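Local coordinates for FAA hydrolase family protein (Pseudomonas aeruginosa, PDB 6J5Y) that probably hydrolyses fumarylpyruvate to fumarate and pyruvate as a manganese-binding member of the fumarylacetoacetate hydrolase superfamily, at residues Ala34-Ala37 against Arg38-Gly41; Lys134-Asp137 against Arg138-Pro141; Ile177-Val180 against Ala181-Val184. All coordinates share one frame; numbering follows the deposited sequence.

How the interactions relate
From the N terminus, the chain first meets interaction 1, where helix 34-39 ends at Gly41 with His36 aimed at the pyruvate pocket. Interaction 2 follows about a hundred residues later and closes the turn that leads from helix 131-134 into strand 140-147, with Lys134 reaching the same ligand. Interaction 3 comes last, where the loop after strand 166-172 enters helix 180-190. The three lie in series, none nested in or crossing another. Interactions 1 and 2 each lend one residue, His36 and Lys134, to the pyruvate pocket without touching, whereas interaction 3 packs directly on interaction 1 through Ile177 CD1, 3.8 Å from Ala34 N, and lies far from interaction 2.

Interaction 1. Residues Ala34-Ala37 against Arg38-Gly41; sequences AAHA and REMG
His36 and Glu39 meet one helical turn apart, where ND1 of His36 donates to OE2 of Glu39 over 2.7 Å with an N-H...O angle of 158°. The carboxylate oxygen sits in the ring plane, at its edge, and uses its anti lone pair; the carboxylate itself is turned 80° from the ring. Met40 takes one face of the imidazole: its CG lies 3.9 Å from the ring centroid of His36 in a CH-pi contact, offset toward the rim, while CE of Met40 comes within 3.4 Å of CE1 of His36. The ring is thus gripped at ND1 and packed from one face, which limits its rotation. The His36 side chain leaves the backbone with CG opposite the main-chain N (chi1 -179°), and Glu39, with CG set between its N and carbonyl carbon, swings the carboxylate back toward the ring.

This is the end of the short helix 34-39, closed by a Schellman motif with Gly41 at positive phi and its N bonded to Arg38 O at 2.9 Å. Arg38 N to Ala34 O and Glu39 N to Ala35 O are the ordinary helical bonds, and Met40 N reaches His36 O at 3.1 Å. On another side of the helix, the Arg38 guanidinium lays one face over Ala35 CA.

Farther out, OE2 of Glu39 also accepts from the backbone N of Gly206, so the oxygen that holds His36 is itself fixed by a neighbouring loop. Thr203 and Val207 touch the His36 side chain, which also contacts the bound pyruvate.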
loop_
_atom_site.group_PDB
_atom_site.type_symbol
_atom_site.label_atom_id
_atom_site.label_comp_id
_atom_site.label_asym_id
_atom_site.label_seq_id
_atom_site.Cartn_x
_atom_site.Cartn_y
_atom_site.Cartn_z
ATOM N N ALA A 34 5.525 14.750 2.540
ATOM C CA ALA A 34 5.739 15.855 3.507
ATOM C C ALA A 34 4.381 16.414 3.936
ATOM O O ALA A 34 4.161 16.561 5.146
ATOM C CB ALA A 34 6.626 16.924 2.896
ATOM N N ALA A 35 3.472 16.652 2.982
ATOM C CA ALA A 35 2.141 17.260 3.246
ATOM C C ALA A 35 1.356 16.353 4.198
ATOM O O ALA A 35 0.739 16.880 5.136
ATOM C CB ALA A 35 1.405 17.525 1.952
ATOM N N HIS A 36 1.391 15.030 4.002
ATOM C CA HIS A 36 0.721 14.052 4.908
ATOM C C HIS A 36 1.358 14.056 6.305
ATOM O O HIS A 36 0.599 14.071 7.297
ATOM C CB HIS A 36 0.747 12.635 4.326
ATOM C CG HIS A 36 0.053 11.648 5.199
ATOM N ND1 HIS A 36 -1.250 11.824 5.615
ATOM C CD2 HIS A 36 0.479 10.495 5.758
ATOM C CE1 HIS A 36 -1.595 10.809 6.389
ATOM N NE2 HIS A 36 -0.556 9.980 6.482
ATOM N N ALA A 37 2.692 14.000 6.399
ATOM C CA ALA A 37 3.430 14.093 7.686
ATOM C C ALA A 37 2.942 15.312 8.481
ATOM O O ALA A 37 2.605 15.140 9.682
ATOM C CB ALA A 37 4.930 14.152 7.446
ATOM N N ARG A 38 2.886 16.482 7.834
ATOM C CA ARG A 38 2.467 17.775 8.448
ATOM C C ARG A 38 1.014 17.678 8.935
ATOM O O ARG A 38 0.757 18.097 10.090
ATOM C CB ARG A 38 2.633 18.947 7.474
ATOM C CG ARG A 38 4.054 19.488 7.370
ATOM C CD ARG A 38 4.116 20.846 6.674
ATOM N NE ARG A 38 2.984 21.067 5.771
ATOM C CZ ARG A 38 2.974 20.864 4.453
ATOM N NH1 ARG A 38 4.054 20.447 3.810
ATOM N NH2 ARG A 38 1.863 21.086 3.773
ATOM N N GLU A 39 0.094 17.129 8.129
ATOM C CA GLU A 39 -1.347 17.047 8.517
ATOM C C GLU A 39 -1.508 16.112 9.731
ATOM O O GLU A 39 -2.467 16.293 10.498
ATOM C CB GLU A 39 -2.230 16.671 7.319
ATOM C CG GLU A 39 -2.346 15.190 7.035
ATOM C CD GLU A 39 -3.373 14.778 5.987
ATOM O OE1 GLU A 39 -4.333 15.542 5.746
ATOM O OE2 GLU A 39 -3.229 13.678 5.427
ATOM N N MET A 40 -0.592 15.163 9.932
ATOM C CA MET A 40 -0.649 14.214 11.078
ATOM C C MET A 40 0.075 14.807 12.291
ATOM O O MET A 40 0.064 14.148 13.327
ATOM C CB MET A 40 -0.054 12.859 10.691
ATOM C CG MET A 40 -0.827 12.214 9.549
ATOM S SD MET A 40 -2.546 11.791 9.994
ATOM C CE MET A 40 -3.482 12.500 8.645
ATOM N N GLY A 41 0.657 16.004 12.148
ATOM C CA GLY A 41 1.288 16.780 13.233
ATOM C C GLY A 41 2.773 16.499 13.358
ATOM O O GLY A 41 3.334 16.818 14.418
#

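Interaction 2. Residues Lys134-Asp137 against Arg138-Pro141; sequences KAFD and RSAP. With PYR (pyruvic acid), chain B.
Phe136 and Ser139 face each other across a type II beta turn, with Asp137 and Arg138 at its corners; Arg138 takes the positive phi of the second corner. The backbone bond that closes the turn, Ser139 N to Phe136 O, is weak at 3.4 Å and bent to 121°. The Ser139 side chain reinforces it: OG donates to the same Phe136 O over 2.8 Å, coming in tilted from the carbonyl plane. With chi1 at 64°, OG lies between the Ser139 backbone N and carbonyl carbon, which turns the hydroxyl back toward the start of the turn. That single carbonyl therefore receives a short bond from the hydroxyl and a weak one from the amide.

The same serine also packs on the ring. Ser139 CB stands 3.5 Å from the Phe136 ring centroid, only 7° off the ring normal, so the CH-pi contact falls over the centre of the face. Phe136 folds over its own turn in this way, and one residue holds both its carbonyl and its ring.

Lys134 points elsewhere. Its side chain, bent at chi2 and extended beyond, sends NZ to O3 of pyruvate at 3.0 Å. NZ also donates to Asp113, a manganese ligand, and to Thr115, partners that hold the NZ group beside the metal site.

Lys54 bridges the flanks of the turn, its NZ bonding the carbonyls of Lys134, two residues before it, and of Ser139, its last residue. The turn carries the chain from helix 131-134 into strand 140-147, with Phe136 against Arg116 of strand 105-116 and Arg138 against strand 67-71.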
loop_
_atom_site.group_PDB
_atom_site.type_symbol
_atom_site.label_atom_id
_atom_site.label_comp_id
_atom_site.label_asym_id
_atom_site.label_seq_id
_atom_site.Cartn_x
_atom_site.Cartn_y
_atom_site.Cartn_z
ATOM N N LYS A 134 -2.887 -1.522 11.850
ATOM C CA LYS A 134 -2.346 -1.589 10.461
ATOM C C LYS A 134 -2.358 -3.005 9.886
ATOM O O LYS A 134 -2.384 -3.135 8.642
ATOM C CB LYS A 134 -0.914 -1.044 10.423
ATOM C CG LYS A 134 -0.804 0.465 10.545
ATOM C CD LYS A 134 -1.455 1.135 9.371
ATOM C CE LYS A 134 -1.092 2.588 9.187
ATOM N NZ LYS A 134 -1.568 3.052 7.868
ATOM N N ALA A 135 -2.322 -4.047 10.705
ATOM C CA ALA A 135 -1.990 -5.388 10.187
ATOM C C ALA A 135 -3.208 -6.300 10.300
ATOM O O ALA A 135 -3.031 -7.490 10.552
ATOM C CB ALA A 135 -0.780 -5.918 10.921
ATOM N N PHE A 136 -4.405 -5.756 10.075
ATOM C CA PHE A 136 -5.697 -6.430 10.368
ATOM C C PHE A 136 -6.267 -7.018 9.073
ATOM O O PHE A 136 -5.648 -6.897 7.996
ATOM C CB PHE A 136 -6.656 -5.469 11.077
ATOM C CG PHE A 136 -7.039 -4.259 10.270
ATOM C CD1 PHE A 136 -6.199 -3.147 10.209
ATOM C CD2 PHE A 136 -8.220 -4.240 9.543
ATOM C CE1 PHE A 136 -6.558 -2.033 9.458
ATOM C CE2 PHE A 136 -8.569 -3.131 8.785
ATOM C CZ PHE A 136 -7.746 -2.025 8.752
ATOM N N ASP A 137 -7.398 -7.709 9.222
ATOM C CA ASP A 137 -8.045 -8.535 8.172
ATOM C C ASP A 137 -8.439 -7.628 6.994
ATOM O O ASP A 137 -9.014 -6.544 7.238
ATOM C CB ASP A 137 -9.215 -9.317 8.781
ATOM C CG ASP A 137 -8.789 -10.368 9.786
ATOM O OD1 ASP A 137 -7.583 -10.758 9.789
ATOM O OD2 ASP A 137 -9.658 -10.817 10.549
ATOM N N ARG A 138 -8.030 -8.020 5.783
ATOM C CA ARG A 138 -8.415 -7.401 4.490
ATOM C C ARG A 138 -8.060 -5.913 4.540
ATOM O O ARG A 138 -8.838 -5.093 4.038
ATOM C CB ARG A 138 -9.901 -7.665 4.241
ATOM C CG ARG A 138 -10.231 -9.143 4.094
ATOM C CD ARG A 138 -11.662 -9.360 3.641
ATOM N NE ARG A 138 -11.777 -10.701 3.095
ATOM C CZ ARG A 138 -12.149 -11.011 1.851
ATOM N NH1 ARG A 138 -12.206 -12.285 1.490
ATOM N NH2 ARG A 138 -12.492 -10.072 0.982
ATOM N N SER A 139 -6.886 -5.596 5.068
ATOM C CA SER A 139 -6.429 -4.207 5.324
ATOM C C SER A 139 -5.652 -3.663 4.128
ATOM O O SER A 139 -5.252 -2.478 4.207
ATOM C CB SER A 139 -5.610 -4.113 6.583
ATOM O OG SER A 139 -4.413 -4.858 6.497
ATOM N N ALA A 140 -5.477 -4.440 3.051
ATOM C CA ALA A 140 -4.673 -4.011 1.881
ATOM C C ALA A 140 -5.322 -4.398 0.566
ATOM O O ALA A 140 -4.796 -5.246 -0.149
ATOM C CB ALA A 140 -3.262 -4.548 1.954
ATOM N N PRO A 141 -6.416 -3.712 0.162
ATOM C CA PRO A 141 -6.907 -3.818 -1.209
ATOM C C PRO A 141 -5.857 -3.340 -2.224
ATOM O O PRO A 141 -5.148 -2.375 -1.976
ATOM C CB PRO A 141 -8.152 -2.914 -1.190
ATOM C CG PRO A 141 -8.575 -2.910 0.277
ATOM C CD PRO A 141 -7.240 -2.806 0.985
HETATM C C PYR B . 1.374 6.394 5.836
HETATM O O PYR B . 1.087 5.923 4.716
HETATM O OXT PYR B . 1.875 7.535 5.969
HETATM C CA PYR B . 1.180 5.610 6.866
HETATM O O3 PYR B . 0.783 4.459 6.645
HETATM C CB PYR B . 1.435 5.981 8.298
#

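Interaction 3. Residues Ile177-Val180 against Ala181-Val184; sequences IWSV and AETV
Ser179 and Glu182 come together because their side chains turn back toward each other: Ser179 OG lies between its own N and carbonyl carbon (chi1 66°), and Glu182, with CG opposite its carbonyl carbon (chi1 -79°) and an extended chain beyond, reaches down to the helix start. OE1 of Glu182 then takes two bonds, from Ser179 N at 2.7 Å and from Ser179 OG at 2.8 Å. The two donors arrive on the anti side from opposite faces of the carboxylate plane, each well out of it, so one oxygen is held from both. In return Ser179 OG accepts from Glu182 N at 3.2 Å in an almost straight bond (173°).

Thr183 adds a different side-chain bond: its OG1 donates back to Val180 O at 2.8 Å, meeting the carbonyl obliquely, and the same oxygen accepts from Val184 N. The backbone bond from Thr183 N to Ser179 O is short, at 2.8 Å, and starts the helical series. Methyl CG2 of Thr183 lies 3.5 Å from CB of Trp178, while Val180 CG1 packs loosely on Val184 CG2.

Just before the helix, Trp178 is held at its N by the side chain of Asn32; its indole makes an edge-to-face contact with Tyr186 of helix 180-190, and its side chain rests on Pro48 and Pro49. Val180 and Val184 turn to Val105 of strand 105-116.

Such reciprocal bonding is a capping box, Ser179 being the N-cap, and it fixes the first turn of helix 180-190 where the loop from strand 166-172 enters it.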
loop_
_atom_site.group_PDB
_atom_site.type_symbol
_atom_site.label_atom_id
_atom_site.label_comp_id
_atom_site.label_asym_id
_atom_site.label_seq_id
_atom_site.Cartn_x
_atom_site.Cartn_y
_atom_site.Cartn_z
ATOM N N ILE A 177 9.094 11.208 -0.153
ATOM C CA ILE A 177 10.323 11.685 0.549
ATOM C C ILE A 177 11.445 10.696 0.223
ATOM O O ILE A 177 12.495 11.126 -0.277
ATOM C CB ILE A 177 10.118 11.863 2.065
ATOM C CG1 ILE A 177 9.040 12.911 2.384
ATOM C CG2 ILE A 177 11.445 12.201 2.727
ATOM C CD1 ILE A 177 8.544 12.905 3.830
ATOM N N TRP A 178 11.218 9.412 0.471
ATOM C CA TRP A 178 12.035 8.307 -0.092
ATOM C C TRP A 178 11.334 7.777 -1.344
ATOM O O TRP A 178 10.307 7.132 -1.220
ATOM C CB TRP A 178 12.287 7.204 0.941
ATOM C CG TRP A 178 13.178 7.619 2.073
ATOM C CD1 TRP A 178 14.040 8.682 2.134
ATOM C CD2 TRP A 178 13.313 6.928 3.319
ATOM N NE1 TRP A 178 14.695 8.698 3.332
ATOM C CE2 TRP A 178 14.256 7.649 4.090
ATOM C CE3 TRP A 178 12.720 5.783 3.857
ATOM C CZ2 TRP A 178 14.632 7.240 5.369
ATOM C CZ3 TRP A 178 13.096 5.381 5.117
ATOM C CH2 TRP A 178 14.019 6.115 5.865
ATOM N N SER A 179 11.888 8.075 -2.514
ATOM C CA SER A 179 11.458 7.531 -3.827
ATOM C C SER A 179 11.373 6.002 -3.751
ATOM O O SER A 179 11.918 5.410 -2.800
ATOM C CB SER A 179 12.444 7.959 -4.892
ATOM O OG SER A 179 13.719 7.347 -4.665
ATOM N N VAL A 180 10.795 5.364 -4.763
ATOM C CA VAL A 180 10.766 3.885 -4.859
ATOM C C VAL A 180 12.190 3.361 -4.645
ATOM O O VAL A 180 12.367 2.397 -3.859
ATOM C CB VAL A 180 10.164 3.413 -6.196
ATOM C CG1 VAL A 180 10.396 1.922 -6.390
ATOM C CG2 VAL A 180 8.677 3.743 -6.274
ATOM N N ALA A 181 13.167 3.939 -5.341
ATOM C CA ALA A 181 14.579 3.491 -5.349
ATOM C C ALA A 181 15.173 3.577 -3.944
ATOM O O ALA A 181 15.814 2.639 -3.518
ATOM C CB ALA A 181 15.383 4.333 -6.322
ATOM N N GLU A 182 14.988 4.708 -3.279
ATOM C CA GLU A 182 15.402 4.911 -1.875
ATOM C C GLU A 182 14.710 3.907 -0.934
ATOM O O GLU A 182 15.400 3.380 -0.024
ATOM C CB GLU A 182 15.058 6.336 -1.477
ATOM C CG GLU A 182 16.047 7.360 -1.985
ATOM C CD GLU A 182 15.491 8.767 -1.949
ATOM O OE1 GLU A 182 14.387 8.966 -2.472
ATOM O OE2 GLU A 182 16.141 9.644 -1.379
ATOM N N THR A 183 13.395 3.703 -1.067
ATOM C CA THR A 183 12.623 2.827 -0.135
ATOM C C THR A 183 13.139 1.393 -0.295
ATOM O O THR A 183 13.290 0.690 0.709
ATOM C CB THR A 183 11.097 2.954 -0.309
ATOM O OG1 THR A 183 10.695 2.469 -1.586
ATOM C CG2 THR A 183 10.588 4.366 -0.152
ATOM N N VAL A 184 13.388 0.945 -1.525
ATOM C CA VAL A 184 13.921 -0.425 -1.776
ATOM C C VAL A 184 15.327 -0.553 -1.173
ATOM O O VAL A 184 15.555 -1.523 -0.462
ATOM C CB VAL A 184 13.890 -0.745 -3.278
ATOM C CG1 VAL A 184 14.724 -1.957 -3.646
ATOM C CG2 VAL A 184 12.455 -0.877 -3.761
#